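EST1E (Clostridium proteoclasticum, PDB 2WTM) acts as a promiscuous feruloyl esterase of the alpha/beta-hydrolase superfamily, hydrolysing esters of ferulic acid and probably a range of related substrates. Local coordinates at residues A135-I140 against E145-K150; A15-P20 against C27-I32; I6-I11 against W82-L87. All blocks are in the same frame, centred on the assembly; numbering follows the deposited sequence. Where two conformers were deposited one is given.

Contacts 2 and 3 share the central sheet: their centres lie about 17 Å apart, and they meet where A15 CB packs on I6 CD1 at 4.1 Å, in the neighbouring strands 3-8 and 11-18. Contact 2 is nested inside the loop that contact 3 closes. Contact 1 stands apart, its centre about 31 Å from that of contact 2, across the chain's centre, and about 24 Å from that of contact 3 (nearest atoms about 9 Å apart). Contact 1 lies near the presumed active site: the L147 side chain is about 5 Å from a bound phosphate, probably from the crystallisation liquor, and near, without touching, the probable triad of S108, D200 and H228.

Contact 1 (A135-I140 against E145-K150); sequences AMIPEI and ELLGLK
I140 and E145 meet twice, once through backbone and once through side chains. E145 N donates to I140 O over 3.1 Å in a nearly straight bond (167° at the hydrogen), although it approaches from above the carbonyl plane, 39° out of it. The same oxygen also accepts from T143 OG1, which gives the last carbonyl of 135-140 two donors. Beside it, CG2 of I140 lies 3.7 Å from CB of E145, the two side chains running alongside each other and pointing the same way.

A water ties in the previous helical turn by donating to both I137 O and E145 O, 2.8 Å from each. Further along, the side chains of I137 and L146 cross obliquely, touching through I137 CG2 and L146 CD1 at 4.2 Å; I137 CD1 reaches L147 CD2 more loosely.

The carboxylate of E145 is held from its own hairpin. With CG anti to the backbone N (chi1 165°) and an extended chain beyond, it runs out alongside that hairpin, where OE1 makes a salt bridge with K150 NZ at 2.7 Å, using its anti lone pair. G148 N adds a weak bond to OE2. The hairpin itself turns through a type I' turn from L146 to L149, closed by reciprocal backbone bonds between those two residues.

All this belongs to the excursion between core strands 125-131 and 192-197, where alpha/beta hydrolases commonly carry a lid or cap. Y172 of helix 171-176 covers both I137 and L146, while Q109 of helix 109-120 backs I137.

Contact 2 (A15-P20 against C27-I32); sequences AYLDMP and CPLCII
L17 and L29 reach toward each other over a strand that separates them, in the central sheet of an alpha/beta-hydrolase fold. Strand 58-62 runs between 11-18 and 27-33, antiparallel to the first and parallel to the second, so the two segments are next-but-one neighbours and their side chains must bridge the gap; even the nearest CA atoms, those of P20 and C27, stay 8.3 Å apart. A58 of the middle strand, with only a methyl for a side chain, lies against both C27 and L29, and its small size is consistent with the bridging.

The two leucines cross at about a right angle and touch by one branch each, L17 CD1 against L29 CD1 at 4.0 Å. Each has its CG anti to the backbone N (chi1 177° for L17, 172° for L29), which carries the branched ends toward each other. L17 also rests on M4 of strand 3-8.

Where strand 11-18 has ended, M19 forms the next bump. Its chain curls, bent at both chi2 and chi3, and SD folds back to 4.2 Å from L17 CD1, so that leucine and methionine make one continuous apolar ridge. The methyl beyond SD faces the thiol of C27, and F98 packs on both M19 and C27. D18, between L17 and M19, serves the other face of the sheet, pairing with R61 and packing against helix 43-54.

C27 fills the notch at the end of the ridge: its SG lies 3.7 Å from M19 CE and 4.0 Å from P20 CD, and those two carbons, M19 CE and P20 CD, are themselves 4.1 Å apart, a nearly even triangle of atoms.

Contact 3 (I6-I11 against W82-L87); sequences IDCDGI and WLTNIL
The sulfur of C8 meets two consecutive helical residues, T84 and N85, and meets them from different directions. T84 CG2 lies straight ahead of it, 3.8 Å from C8 SG and almost exactly on the extension of the CB-SG bond. N85 ND2 comes in from the flank, 3.6 Å from C8 SG and about 98° from the CB-SG bond, and gives it a weak hydrogen bond (145° at the hydrogen). What carries SG out to the helix is the cysteine torsion, SG lying opposite the backbone N at chi1 -178°.

Both helical side chains are set by partners of their own. T84 OG1 bonds back to F80 O one turn earlier, leaving the methyl branch to face the thiol. N85 OD1 accepts from Y65 N, which fixes the rotation of the amide and turns ND2 toward C8.

In the alpha/beta-hydrolase fold this is where the edge of the central sheet meets a flanking helix. Strands 3-8 and 11-18 form a hairpin joined by a type II' turn from C8 to I11, with C8 N to I11 O at 2.8 Å and I11 N to C8 O at 2.9 Å; helix 79-93 packs against its end. L13 of the second strand touches both C8 and N85, and A88, a turn further along the helix, also packs on C8.

The second subunit comes up to the same place. Its K81 makes a salt bridge to D9 OD2 at the tip of the turn and packs on T84, while I11 rests on D9 of that neighbouring chain.

Contact 1 (A135-I140 against E145-K150)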
ATOM      1  N   ALA A 135       4.128  12.132  10.668  1.00 11.68           N
ATOM      2  CA  ALA A 135       5.103  11.183  10.142  1.00 11.44           C
ATOM      3  C   ALA A 135       5.412  10.037  11.104  1.00 12.00           C
ATOM      4  O   ALA A 135       6.028   9.029  10.701  1.00 12.57           O
ATOM      5  CB  ALA A 135       6.373  11.896   9.827  1.00 13.31           C
ATOM      6  N   MET A 136       5.012  10.178  12.360  1.00 11.60           N
ATOM      7  CA  MET A 136       5.215   9.068  13.340  1.00 12.81           C
ATOM      8  C   MET A 136       4.071   8.044  13.308  1.00 12.04           C
ATOM      9  O   MET A 136       4.145   7.038  14.045  1.00 11.09           O
ATOM     10  CB  MET A 136       5.415   9.609  14.777  1.00 13.02           C
ATOM     11  CG  MET A 136       6.544  10.573  14.953  1.00 19.01           C
ATOM     12  SD  MET A 136       8.071   9.769  14.596  1.00 24.85           S
ATOM     13  CE  MET A 136       8.038   8.528  15.869  1.00 27.05           C
ATOM     14  N   ILE A 137       3.006   8.225  12.501  1.00 10.63           N
ATOM     15  CA  ILE A 137       1.898   7.252  12.559  1.00 10.13           C
ATOM     16  C   ILE A 137       2.415   5.807  12.438  1.00 10.12           C
ATOM     17  O   ILE A 137       1.979   4.962  13.193  1.00 12.07           O
ATOM     18  CB  ILE A 137       0.768   7.608  11.569  1.00  9.94           C
ATOM     19  CG1 ILE A 137      -0.100   8.717  12.211  1.00 11.60           C
ATOM     20  CG2 ILE A 137      -0.048   6.363  11.233  1.00 11.56           C
ATOM     21  CD1 ILE A 137      -1.134   9.258  11.304  1.00 12.89           C
ATOM     22  N   PRO A 138       3.271   5.495  11.431  1.00 10.22           N
ATOM     23  CA  PRO A 138       3.689   4.039  11.299  1.00 10.81           C
ATOM     24  C   PRO A 138       4.466   3.543  12.484  1.00 10.03           C
ATOM     25  O   PRO A 138       4.128   2.424  12.957  1.00  9.51           O
ATOM     26  CB  PRO A 138       4.443   3.991   9.963  1.00 10.04           C
ATOM     27  CG  PRO A 138       3.834   5.235   9.208  1.00 10.25           C
ATOM     28  CD  PRO A 138       3.677   6.304  10.260  1.00 10.53           C
ATOM     29  N   GLU A 139       5.401   4.315  12.966  1.00 11.81           N
ATOM     30  CA  GLU A 139       6.256   3.826  14.105  1.00 12.23           C
ATOM     31  C   GLU A 139       5.346   3.641  15.332  1.00 14.02           C
ATOM     32  O   GLU A 139       5.355   2.599  16.019  1.00 12.03           O
ATOM     33  CB  GLU A 139       7.422   4.748  14.374  1.00 14.13           C
ATOM     34  CG  GLU A 139       8.108   4.423  15.672  1.00 16.43           C
ATOM     35  CD  GLU A 139       9.348   5.268  15.982  1.00 21.13           C
ATOM     36  OE1 GLU A 139       9.869   6.053  15.157  1.00 27.58           O
ATOM     37  OE2 GLU A 139       9.786   5.141  17.140  1.00 34.57           O
ATOM     38  N   ILE A 140       4.473   4.611  15.571  1.00 12.99           N
ATOM     39  CA  ILE A 140       3.628   4.566  16.746  1.00 12.19           C
ATOM     40  C   ILE A 140       2.604   3.460  16.629  1.00 11.96           C
ATOM     41  O   ILE A 140       2.319   2.798  17.598  1.00 14.06           O
ATOM     42  CB  ILE A 140       3.050   5.938  17.041  1.00 14.39           C
ATOM     43  CG1 ILE A 140       4.145   6.954  17.360  1.00 15.49           C
ATOM     44  CG2 ILE A 140       1.996   5.920  18.113  1.00 16.12           C
ATOM     45  CD1 ILE A 140       5.110   6.511  18.419  1.00 23.79           C
ATOM     46  N   GLU A 145      -0.254   2.340  19.314  1.00 17.57           N
ATOM     47  CA  GLU A 145      -1.130   3.481  19.468  1.00 18.40           C
ATOM     48  C   GLU A 145      -1.477   4.127  18.106  1.00 18.16           C
ATOM     49  O   GLU A 145      -0.677   4.064  17.140  1.00 18.17           O
ATOM     50  CB  GLU A 145      -0.499   4.507  20.388  1.00 17.82           C
ATOM     51  CG  GLU A 145      -1.162   5.870  20.342  1.00 20.68           C
ATOM     52  CD  GLU A 145      -0.536   6.931  21.264  1.00 24.70           C
ATOM     53  OE1 GLU A 145       0.186   6.521  22.207  1.00 30.80           O
ATOM     54  OE2 GLU A 145      -0.746   8.156  20.972  1.00 29.71           O
ATOM     55  N   LEU A 146      -2.623   4.787  18.052  1.00 17.28           N
ATOM     56  CA  LEU A 146      -2.973   5.586  16.916  1.00 16.78           C
ATOM     57  C   LEU A 146      -3.708   6.804  17.439  1.00 17.46           C
ATOM     58  O   LEU A 146      -4.829   6.675  17.943  1.00 16.79           O
ATOM     59  CB  LEU A 146      -3.880   4.829  15.916  1.00 16.48           C
ATOM     60  CG  LEU A 146      -4.449   5.696  14.758  1.00 16.61           C
ATOM     61  CD1 LEU A 146      -3.304   6.198  13.840  1.00 15.10           C
ATOM     62  CD2 LEU A 146      -5.504   4.919  14.002  1.00 17.47           C
ATOM     63  N   LEU A 147      -3.082   7.954  17.296  1.00 17.48           N
ATOM     64  CA  LEU A 147      -3.691   9.249  17.614  1.00 21.04           C
ATOM     65  C   LEU A 147      -4.329   9.234  19.020  1.00 22.80           C
ATOM     66  O   LEU A 147      -5.505   9.592  19.177  1.00 26.37           O
ATOM     67  CB  LEU A 147      -4.720   9.596  16.532  1.00 21.55           C
ATOM     68  CG  LEU A 147      -4.257   9.769  15.095  1.00 23.10           C
ATOM     69  CD1 LEU A 147      -5.406  10.105  14.114  1.00 29.45           C
ATOM     70  CD2 LEU A 147      -3.139  10.838  14.995  1.00 24.38           C
ATOM     71  N   GLY A 148      -3.616   8.710  20.005  1.00 23.36           N
ATOM     72  CA  GLY A 148      -4.097   8.638  21.401  1.00 23.95           C
ATOM     73  C   GLY A 148      -4.809   7.364  21.853  1.00 24.33           C
ATOM     74  O   GLY A 148      -4.860   7.093  23.057  1.00 25.25           O
ATOM     75  N   LEU A 149      -5.318   6.559  20.926  1.00 20.81           N
ATOM     76  CA  LEU A 149      -5.880   5.266  21.280  1.00 21.85           C
ATOM     77  C   LEU A 149      -4.797   4.268  21.419  1.00 21.76           C
ATOM     78  O   LEU A 149      -3.984   4.157  20.514  1.00 21.76           O
ATOM     79  CB  LEU A 149      -6.857   4.759  20.232  1.00 21.70           C
ATOM     80  CG  LEU A 149      -8.122   5.548  20.030  1.00 26.21           C
ATOM     81  CD1 LEU A 149      -8.979   4.961  18.922  1.00 26.54           C
ATOM     82  CD2 LEU A 149      -8.897   5.495  21.254  1.00 27.76           C
ATOM     83  N   LYS A 150      -4.815   3.477  22.496  1.00 22.62           N
ATOM     84  CA  LYS A 150      -3.834   2.437  22.739  1.00 23.72           C
ATOM     85  C   LYS A 150      -4.413   1.045  22.604  1.00 22.44           C
ATOM     86  O   LYS A 150      -5.523   0.756  23.055  1.00 21.54           O
ATOM     87  CB  LYS A 150      -3.215   2.626  24.147  1.00 24.07           C
ATOM     88  CG  LYS A 150      -2.512   3.981  24.245  1.00 26.76           C
ATOM     89  CD  LYS A 150      -1.360   3.981  25.290  1.00 30.14           C
ATOM     90  CE  LYS A 150       0.048   3.497  24.689  1.00 36.43           C
ATOM     91  NZ  LYS A 150       0.885   4.567  23.935  1.00 37.12           N
TER
HETATM   92  O   HOH W   1       0.031   5.710  15.013  1.00 12.96           O

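Contact 2 (A15-P20 against C27-I32)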
ATOM      1  N   ALA A  15     -12.016  16.739  -6.470  1.00 13.74           N
ATOM      2  CA  ALA A  15     -10.838  17.622  -6.494  1.00 13.05           C
ATOM      3  C   ALA A  15     -11.176  19.014  -6.983  1.00 16.01           C
ATOM      4  O   ALA A  15     -12.126  19.175  -7.768  1.00 17.47           O
ATOM      5  CB  ALA A  15      -9.821  17.024  -7.352  1.00 14.29           C
ATOM      6  N   TYR A  16     -10.363  19.980  -6.575  1.00 15.85           N
ATOM      7  CA  TYR A  16     -10.590  21.389  -6.937  1.00 15.24           C
ATOM      8  C   TYR A  16      -9.339  21.842  -7.651  1.00 16.16           C
ATOM      9  O   TYR A  16      -8.247  21.782  -7.058  1.00 14.79           O
ATOM     10  CB  TYR A  16     -10.800  22.285  -5.684  1.00 16.05           C
ATOM     11  CG  TYR A  16     -11.958  21.808  -4.812  1.00 15.93           C
ATOM     12  CD1 TYR A  16     -13.273  22.188  -5.095  1.00 19.01           C
ATOM     13  CD2 TYR A  16     -11.744  21.009  -3.725  1.00 19.23           C
ATOM     14  CE1 TYR A  16     -14.318  21.766  -4.301  1.00 18.64           C
ATOM     15  CE2 TYR A  16     -12.776  20.567  -2.932  1.00 19.45           C
ATOM     16  CZ  TYR A  16     -14.070  20.940  -3.231  1.00 17.81           C
ATOM     17  OH  TYR A  16     -15.110  20.549  -2.429  1.00 20.44           O
ATOM     18  N   LEU A  17      -9.471  22.329  -8.885  1.00 15.26           N
ATOM     19  CA  LEU A  17      -8.370  22.928  -9.595  1.00 17.77           C
ATOM     20  C   LEU A  17      -8.552  24.442  -9.534  1.00 17.49           C
ATOM     21  O   LEU A  17      -9.613  24.960  -9.961  1.00 18.47           O
ATOM     22  CB  LEU A  17      -8.381  22.454 -11.052  1.00 18.05           C
ATOM     23  CG  LEU A  17      -7.323  23.059 -11.970  1.00 18.70           C
ATOM     24  CD1 LEU A  17      -5.881  22.839 -11.520  1.00 19.39           C
ATOM     25  CD2 LEU A  17      -7.556  22.478 -13.397  1.00 22.70           C
ATOM     26  N   ASP A  18      -7.554  25.134  -8.999  1.00 16.79           N
ATOM     27  CA  ASP A  18      -7.574  26.605  -8.951  1.00 16.91           C
ATOM     28  C   ASP A  18      -6.380  27.134  -9.645  1.00 17.86           C
ATOM     29  O   ASP A  18      -5.241  26.717  -9.411  1.00 14.88           O
ATOM     30  CB  ASP A  18      -7.588  27.116  -7.538  1.00 17.82           C
ATOM     31  CG  ASP A  18      -8.899  26.874  -6.849  1.00 21.25           C
ATOM     32  OD1 ASP A  18      -9.851  27.715  -6.965  1.00 21.41           O
ATOM     33  OD2 ASP A  18      -9.005  25.815  -6.201  1.00 19.37           O
ATOM     34  N   MET A  19      -6.636  28.088 -10.559  1.00 19.22           N
ATOM     35  CA  MET A  19      -5.593  28.658 -11.386  1.00 19.41           C
ATOM     36  C   MET A  19      -5.143  30.013 -10.858  1.00 19.46           C
ATOM     37  O   MET A  19      -5.888  30.663 -10.148  1.00 20.94           O
ATOM     38  CB  MET A  19      -6.092  28.852 -12.812  1.00 19.49           C
ATOM     39  CG  MET A  19      -6.497  27.545 -13.521  1.00 20.86           C
ATOM     40  SD  MET A  19      -5.185  26.343 -13.800  1.00 24.17           S
ATOM     41  CE  MET A  19      -3.999  27.146 -14.752  1.00 25.37           C
ATOM     42  N   PRO A  20      -3.911  30.412 -11.186  1.00 20.97           N
ATOM     43  CA  PRO A  20      -3.527  31.792 -10.833  1.00 23.73           C
ATOM     44  C   PRO A  20      -4.439  32.744 -11.582  1.00 26.58           C
ATOM     45  O   PRO A  20      -4.958  32.375 -12.623  1.00 25.76           O
ATOM     46  CB  PRO A  20      -2.090  31.895 -11.301  1.00 23.25           C
ATOM     47  CG  PRO A  20      -1.609  30.543 -11.387  1.00 23.10           C
ATOM     48  CD  PRO A  20      -2.801  29.694 -11.776  1.00 19.48           C
ATOM     49  N   CYS A  27       1.971  27.150 -16.182  1.00 23.25           N
ATOM     50  CA  CYS A  27       2.333  27.482 -14.819  1.00 20.46           C
ATOM     51  C   CYS A  27       2.593  26.184 -14.041  1.00 18.54           C
ATOM     52  O   CYS A  27       2.180  25.103 -14.494  1.00 18.69           O
ATOM     53  CB  CYS A  27       1.228  28.243 -14.107  1.00 20.54           C
ATOM     54  SG  CYS A  27      -0.357  27.454 -14.045  1.00 18.86           S
ATOM     55  N   PRO A  28       3.274  26.312 -12.891  1.00 17.94           N
ATOM     56  CA  PRO A  28       3.444  25.133 -12.017  1.00 17.12           C
ATOM     57  C   PRO A  28       2.136  24.726 -11.368  1.00 17.19           C
ATOM     58  O   PRO A  28       1.174  25.491 -11.328  1.00 15.26           O
ATOM     59  CB  PRO A  28       4.425  25.605 -10.959  1.00 17.85           C
ATOM     60  CG  PRO A  28       5.016  26.887 -11.482  1.00 19.49           C
ATOM     61  CD  PRO A  28       3.926  27.502 -12.309  1.00 17.62           C
ATOM     62  N   LEU A  29       2.086  23.520 -10.800  1.00 15.19           N
ATOM     63  CA  LEU A  29       0.872  23.006 -10.157  1.00 15.00           C
ATOM     64  C   LEU A  29       1.303  22.344  -8.821  1.00 14.36           C
ATOM     65  O   LEU A  29       2.268  21.558  -8.816  1.00 14.77           O
ATOM     66  CB  LEU A  29       0.243  21.938 -10.998  1.00 15.05           C
ATOM     67  CG  LEU A  29      -0.912  21.214 -10.328  1.00 17.20           C
ATOM     68  CD1 LEU A  29      -2.093  21.992 -10.525  1.00 20.44           C
ATOM     69  CD2 LEU A  29      -1.134  19.816 -10.861  1.00 20.17           C
ATOM     70  N   CYS A  30       0.634  22.693  -7.735  1.00 12.34           N
ATOM     71  CA  CYS A  30       0.859  22.013  -6.449  1.00 11.38           C
ATOM     72  C   CYS A  30      -0.351  21.193  -6.082  1.00 10.71           C
ATOM     73  O   CYS A  30      -1.464  21.687  -5.976  1.00 10.90           O
ATOM     74  CB  CYS A  30       1.188  22.948  -5.356  1.00  9.75           C
ATOM     75  SG  CYS A  30       1.714  22.243  -3.796  1.00 12.26           S
ATOM     76  N   ILE A  31      -0.129  19.884  -5.861  1.00 11.36           N
ATOM     77  CA  ILE A  31      -1.105  18.975  -5.315  1.00 10.86           C
ATOM     78  C   ILE A  31      -1.132  19.153  -3.782  1.00 10.43           C
ATOM     79  O   ILE A  31      -0.086  19.158  -3.121  1.00 10.41           O
ATOM     80  CB  ILE A  31      -0.785  17.525  -5.701  1.00 11.44           C
ATOM     81  CG1 ILE A  31      -0.891  17.336  -7.229  1.00 11.43           C
ATOM     82  CG2 ILE A  31      -1.785  16.555  -5.074  1.00 11.24           C
ATOM     83  CD1 ILE A  31      -0.224  16.070  -7.764  1.00 11.53           C
ATOM     84  N   ILE A  32      -2.318  19.272  -3.216  1.00 10.32           N
ATOM     85  CA  ILE A  32      -2.496  19.545  -1.772  1.00 10.42           C
ATOM     86  C   ILE A  32      -3.392  18.473  -1.195  1.00  9.80           C
ATOM     87  O   ILE A  32      -4.543  18.298  -1.629  1.00 10.80           O
ATOM     88  CB  ILE A  32      -3.177  20.936  -1.501  1.00  9.97           C
ATOM     89  CG1 ILE A  32      -2.327  22.009  -2.183  1.00 13.70           C
ATOM     90  CG2 ILE A  32      -3.205  21.204  -0.023  1.00 13.36           C
ATOM     91  CD1 ILE A  32      -2.955  23.423  -2.043  1.00 13.51           C
TER

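Contact 3 (I6-I11 against W82-L87)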
ATOM      1  N   ILE A   6     -11.798  12.819 -10.199  1.00 15.25           N
ATOM      2  CA  ILE A   6     -10.729  12.030 -10.768  1.00 15.11           C
ATOM      3  C   ILE A   6     -11.007  10.572 -10.444  1.00 14.59           C
ATOM      4  O   ILE A   6     -11.096  10.219  -9.273  1.00 14.97           O
ATOM      5  CB  ILE A   6      -9.385  12.482 -10.191  1.00 14.19           C
ATOM      6  CG1 ILE A   6      -9.054  13.909 -10.652  1.00 14.40           C
ATOM      7  CG2 ILE A   6      -8.235  11.623 -10.711  1.00 16.18           C
ATOM      8  CD1 ILE A   6      -7.902  14.509  -9.960  1.00 15.85           C
ATOM      9  N   ASP A   7     -11.170   9.749 -11.467  1.00 15.00           N
ATOM     10  CA  ASP A   7     -11.468   8.341 -11.234  0.50 15.57           C
ATOM     11  C   ASP A   7     -10.230   7.649 -10.728  1.00 15.37           C
ATOM     12  O   ASP A   7      -9.138   7.875 -11.231  1.00 17.10           O
ATOM     13  CB  ASP A   7     -11.907   7.630 -12.495  0.50 15.57           C
ATOM     14  CG  ASP A   7     -13.303   8.022 -12.938  0.50 18.14           C
ATOM     15  OD1 ASP A   7     -14.248   7.956 -12.127  0.50 20.45           O
ATOM     16  OD2 ASP A   7     -13.436   8.375 -14.132  0.50 21.72           O
ATOM     17  N   CYS A   8     -10.432   6.774  -9.773  1.00 14.10           N
ATOM     18  CA  CYS A   8      -9.370   5.895  -9.278  1.00 14.10           C
ATOM     19  C   CYS A   8      -9.985   4.527  -9.186  1.00 13.12           C
ATOM     20  O   CYS A   8     -10.560   4.183  -8.184  1.00 12.06           O
ATOM     21  CB  CYS A   8      -8.867   6.438  -7.915  1.00 13.72           C
ATOM     22  SG  CYS A   8      -7.460   5.419  -7.218  1.00 14.42           S
ATOM     23  N   ASP A   9      -9.936   3.772 -10.301  1.00 16.58           N
ATOM     24  CA  ASP A   9     -10.628   2.507 -10.446  1.00 16.43           C
ATOM     25  C   ASP A   9     -12.032   2.701  -9.953  1.00 16.58           C
ATOM     26  O   ASP A   9     -12.727   3.596 -10.495  1.00 16.56           O
ATOM     27  CB  ASP A   9      -9.916   1.359  -9.728  1.00 15.43           C
ATOM     28  CG  ASP A   9      -8.573   1.058 -10.311  1.00 20.29           C
ATOM     29  OD1 ASP A   9      -8.271   1.411 -11.438  1.00 22.01           O
ATOM     30  OD2 ASP A   9      -7.765   0.502  -9.564  1.00 23.91           O
ATOM     31  N   GLY A  10     -12.521   1.944  -9.003  1.00 17.05           N
ATOM     32  CA  GLY A  10     -13.958   2.161  -8.638  1.00 18.23           C
ATOM     33  C   GLY A  10     -14.333   3.384  -7.808  1.00 17.75           C
ATOM     34  O   GLY A  10     -15.506   3.566  -7.429  1.00 21.57           O
ATOM     35  N   ILE A  11     -13.382   4.260  -7.530  1.00 14.35           N
ATOM     36  CA  ILE A  11     -13.569   5.297  -6.523  1.00 13.97           C
ATOM     37  C   ILE A  11     -13.398   6.660  -7.197  1.00 13.13           C
ATOM     38  O   ILE A  11     -12.335   6.970  -7.724  1.00 14.09           O
ATOM     39  CB  ILE A  11     -12.511   5.099  -5.414  1.00 13.10           C
ATOM     40  CG1 ILE A  11     -12.746   3.777  -4.675  1.00 14.41           C
ATOM     41  CG2 ILE A  11     -12.349   6.265  -4.477  1.00 15.17           C
ATOM     42  CD1 ILE A  11     -13.959   3.761  -3.783  1.00 13.01           C
ATOM     43  N   TRP A  82      -4.904   5.839   0.247  1.00  9.05           N
ATOM     44  CA  TRP A  82      -4.493   7.191   0.017  1.00  9.13           C
ATOM     45  C   TRP A  82      -3.309   7.298  -0.946  1.00  8.23           C
ATOM     46  O   TRP A  82      -3.278   8.180  -1.828  1.00  7.94           O
ATOM     47  CB  TRP A  82      -4.159   7.925   1.345  1.00  8.01           C
ATOM     48  CG  TRP A  82      -5.382   8.388   2.074  1.00  7.75           C
ATOM     49  CD1 TRP A  82      -6.655   7.858   2.068  1.00  7.50           C
ATOM     50  CD2 TRP A  82      -5.432   9.571   2.921  1.00  8.69           C
ATOM     51  NE1 TRP A  82      -7.495   8.667   2.881  1.00  8.25           N
ATOM     52  CE2 TRP A  82      -6.763   9.725   3.366  1.00  8.82           C
ATOM     53  CE3 TRP A  82      -4.486  10.543   3.259  1.00  9.87           C
ATOM     54  CZ2 TRP A  82      -7.131  10.823   4.177  1.00 10.44           C
ATOM     55  CZ3 TRP A  82      -4.843  11.615   3.996  1.00  9.68           C
ATOM     56  CH2 TRP A  82      -6.143  11.754   4.468  1.00  7.52           C
ATOM     57  N   LEU A  83      -2.321   6.424  -0.829  1.00  9.34           N
ATOM     58  CA  LEU A  83      -1.131   6.557  -1.718  1.00  8.65           C
ATOM     59  C   LEU A  83      -1.614   6.215  -3.160  1.00  9.60           C
ATOM     60  O   LEU A  83      -1.253   6.882  -4.150  1.00  8.91           O
ATOM     61  CB  LEU A  83      -0.001   5.643  -1.274  1.00  9.53           C
ATOM     62  CG  LEU A  83       0.604   6.211  -0.033  1.00  8.80           C
ATOM     63  CD1 LEU A  83       1.534   5.224   0.468  1.00 10.38           C
ATOM     64  CD2 LEU A  83       1.279   7.560  -0.290  1.00  9.21           C
ATOM     65  N   THR A  84      -2.467   5.208  -3.305  1.00  8.10           N
ATOM     66  CA  THR A  84      -3.117   4.876  -4.635  1.00  8.51           C
ATOM     67  C   THR A  84      -3.792   6.104  -5.229  1.00  9.95           C
ATOM     68  O   THR A  84      -3.629   6.438  -6.390  1.00 10.28           O
ATOM     69  CB  THR A  84      -3.975   3.616  -4.522  1.00  9.99           C
ATOM     70  OG1 THR A  84      -3.107   2.502  -4.153  1.00  9.42           O
ATOM     71  CG2 THR A  84      -4.671   3.320  -5.802  1.00 10.18           C
ATOM     72  N   ASN A  85      -4.591   6.730  -4.360  1.00 10.11           N
ATOM     73  CA  ASN A  85      -5.341   7.932  -4.735  1.00  8.39           C
ATOM     74  C   ASN A  85      -4.398   9.023  -5.234  1.00  9.83           C
ATOM     75  O   ASN A  85      -4.598   9.668  -6.277  1.00  9.38           O
ATOM     76  CB  ASN A  85      -6.207   8.468  -3.580  1.00  9.05           C
ATOM     77  CG  ASN A  85      -7.260   7.521  -3.061  1.00  8.87           C
ATOM     78  OD1 ASN A  85      -7.785   7.761  -2.003  1.00  9.86           O
ATOM     79  ND2 ASN A  85      -7.674   6.552  -3.859  1.00  8.53           N
ATOM     80  N   ILE A  86      -3.356   9.274  -4.490  1.00  8.79           N
ATOM     81  CA  ILE A  86      -2.408  10.327  -4.872  1.00  9.23           C
ATOM     82  C   ILE A  86      -1.679  10.015  -6.160  1.00  9.69           C
ATOM     83  O   ILE A  86      -1.503  10.905  -6.985  1.00  9.87           O
ATOM     84  CB  ILE A  86      -1.429  10.627  -3.734  1.00  8.19           C
ATOM     85  CG1 ILE A  86      -2.137  11.143  -2.504  1.00  6.66           C
ATOM     86  CG2 ILE A  86      -0.290  11.589  -4.170  1.00  9.74           C
ATOM     87  CD1 ILE A  86      -1.349  11.158  -1.173  1.00  8.18           C
ATOM     88  N   LEU A  87      -1.273   8.772  -6.403  1.00  8.84           N
ATOM     89  CA  LEU A  87      -0.697   8.377  -7.706  1.00  9.37           C
ATOM     90  C   LEU A  87      -1.698   8.698  -8.817  1.00 10.90           C
ATOM     91  O   LEU A  87      -1.309   9.135  -9.882  1.00 10.98           O
ATOM     92  CB  LEU A  87      -0.320   6.880  -7.689  1.00  9.38           C
ATOM     93  CG  LEU A  87       0.837   6.533  -6.818  1.00 13.54           C
ATOM     94  CD1 LEU A  87       1.110   5.018  -6.917  1.00 14.66           C
ATOM     95  CD2 LEU A  87       2.054   7.335  -6.889  1.00 20.79           C
TER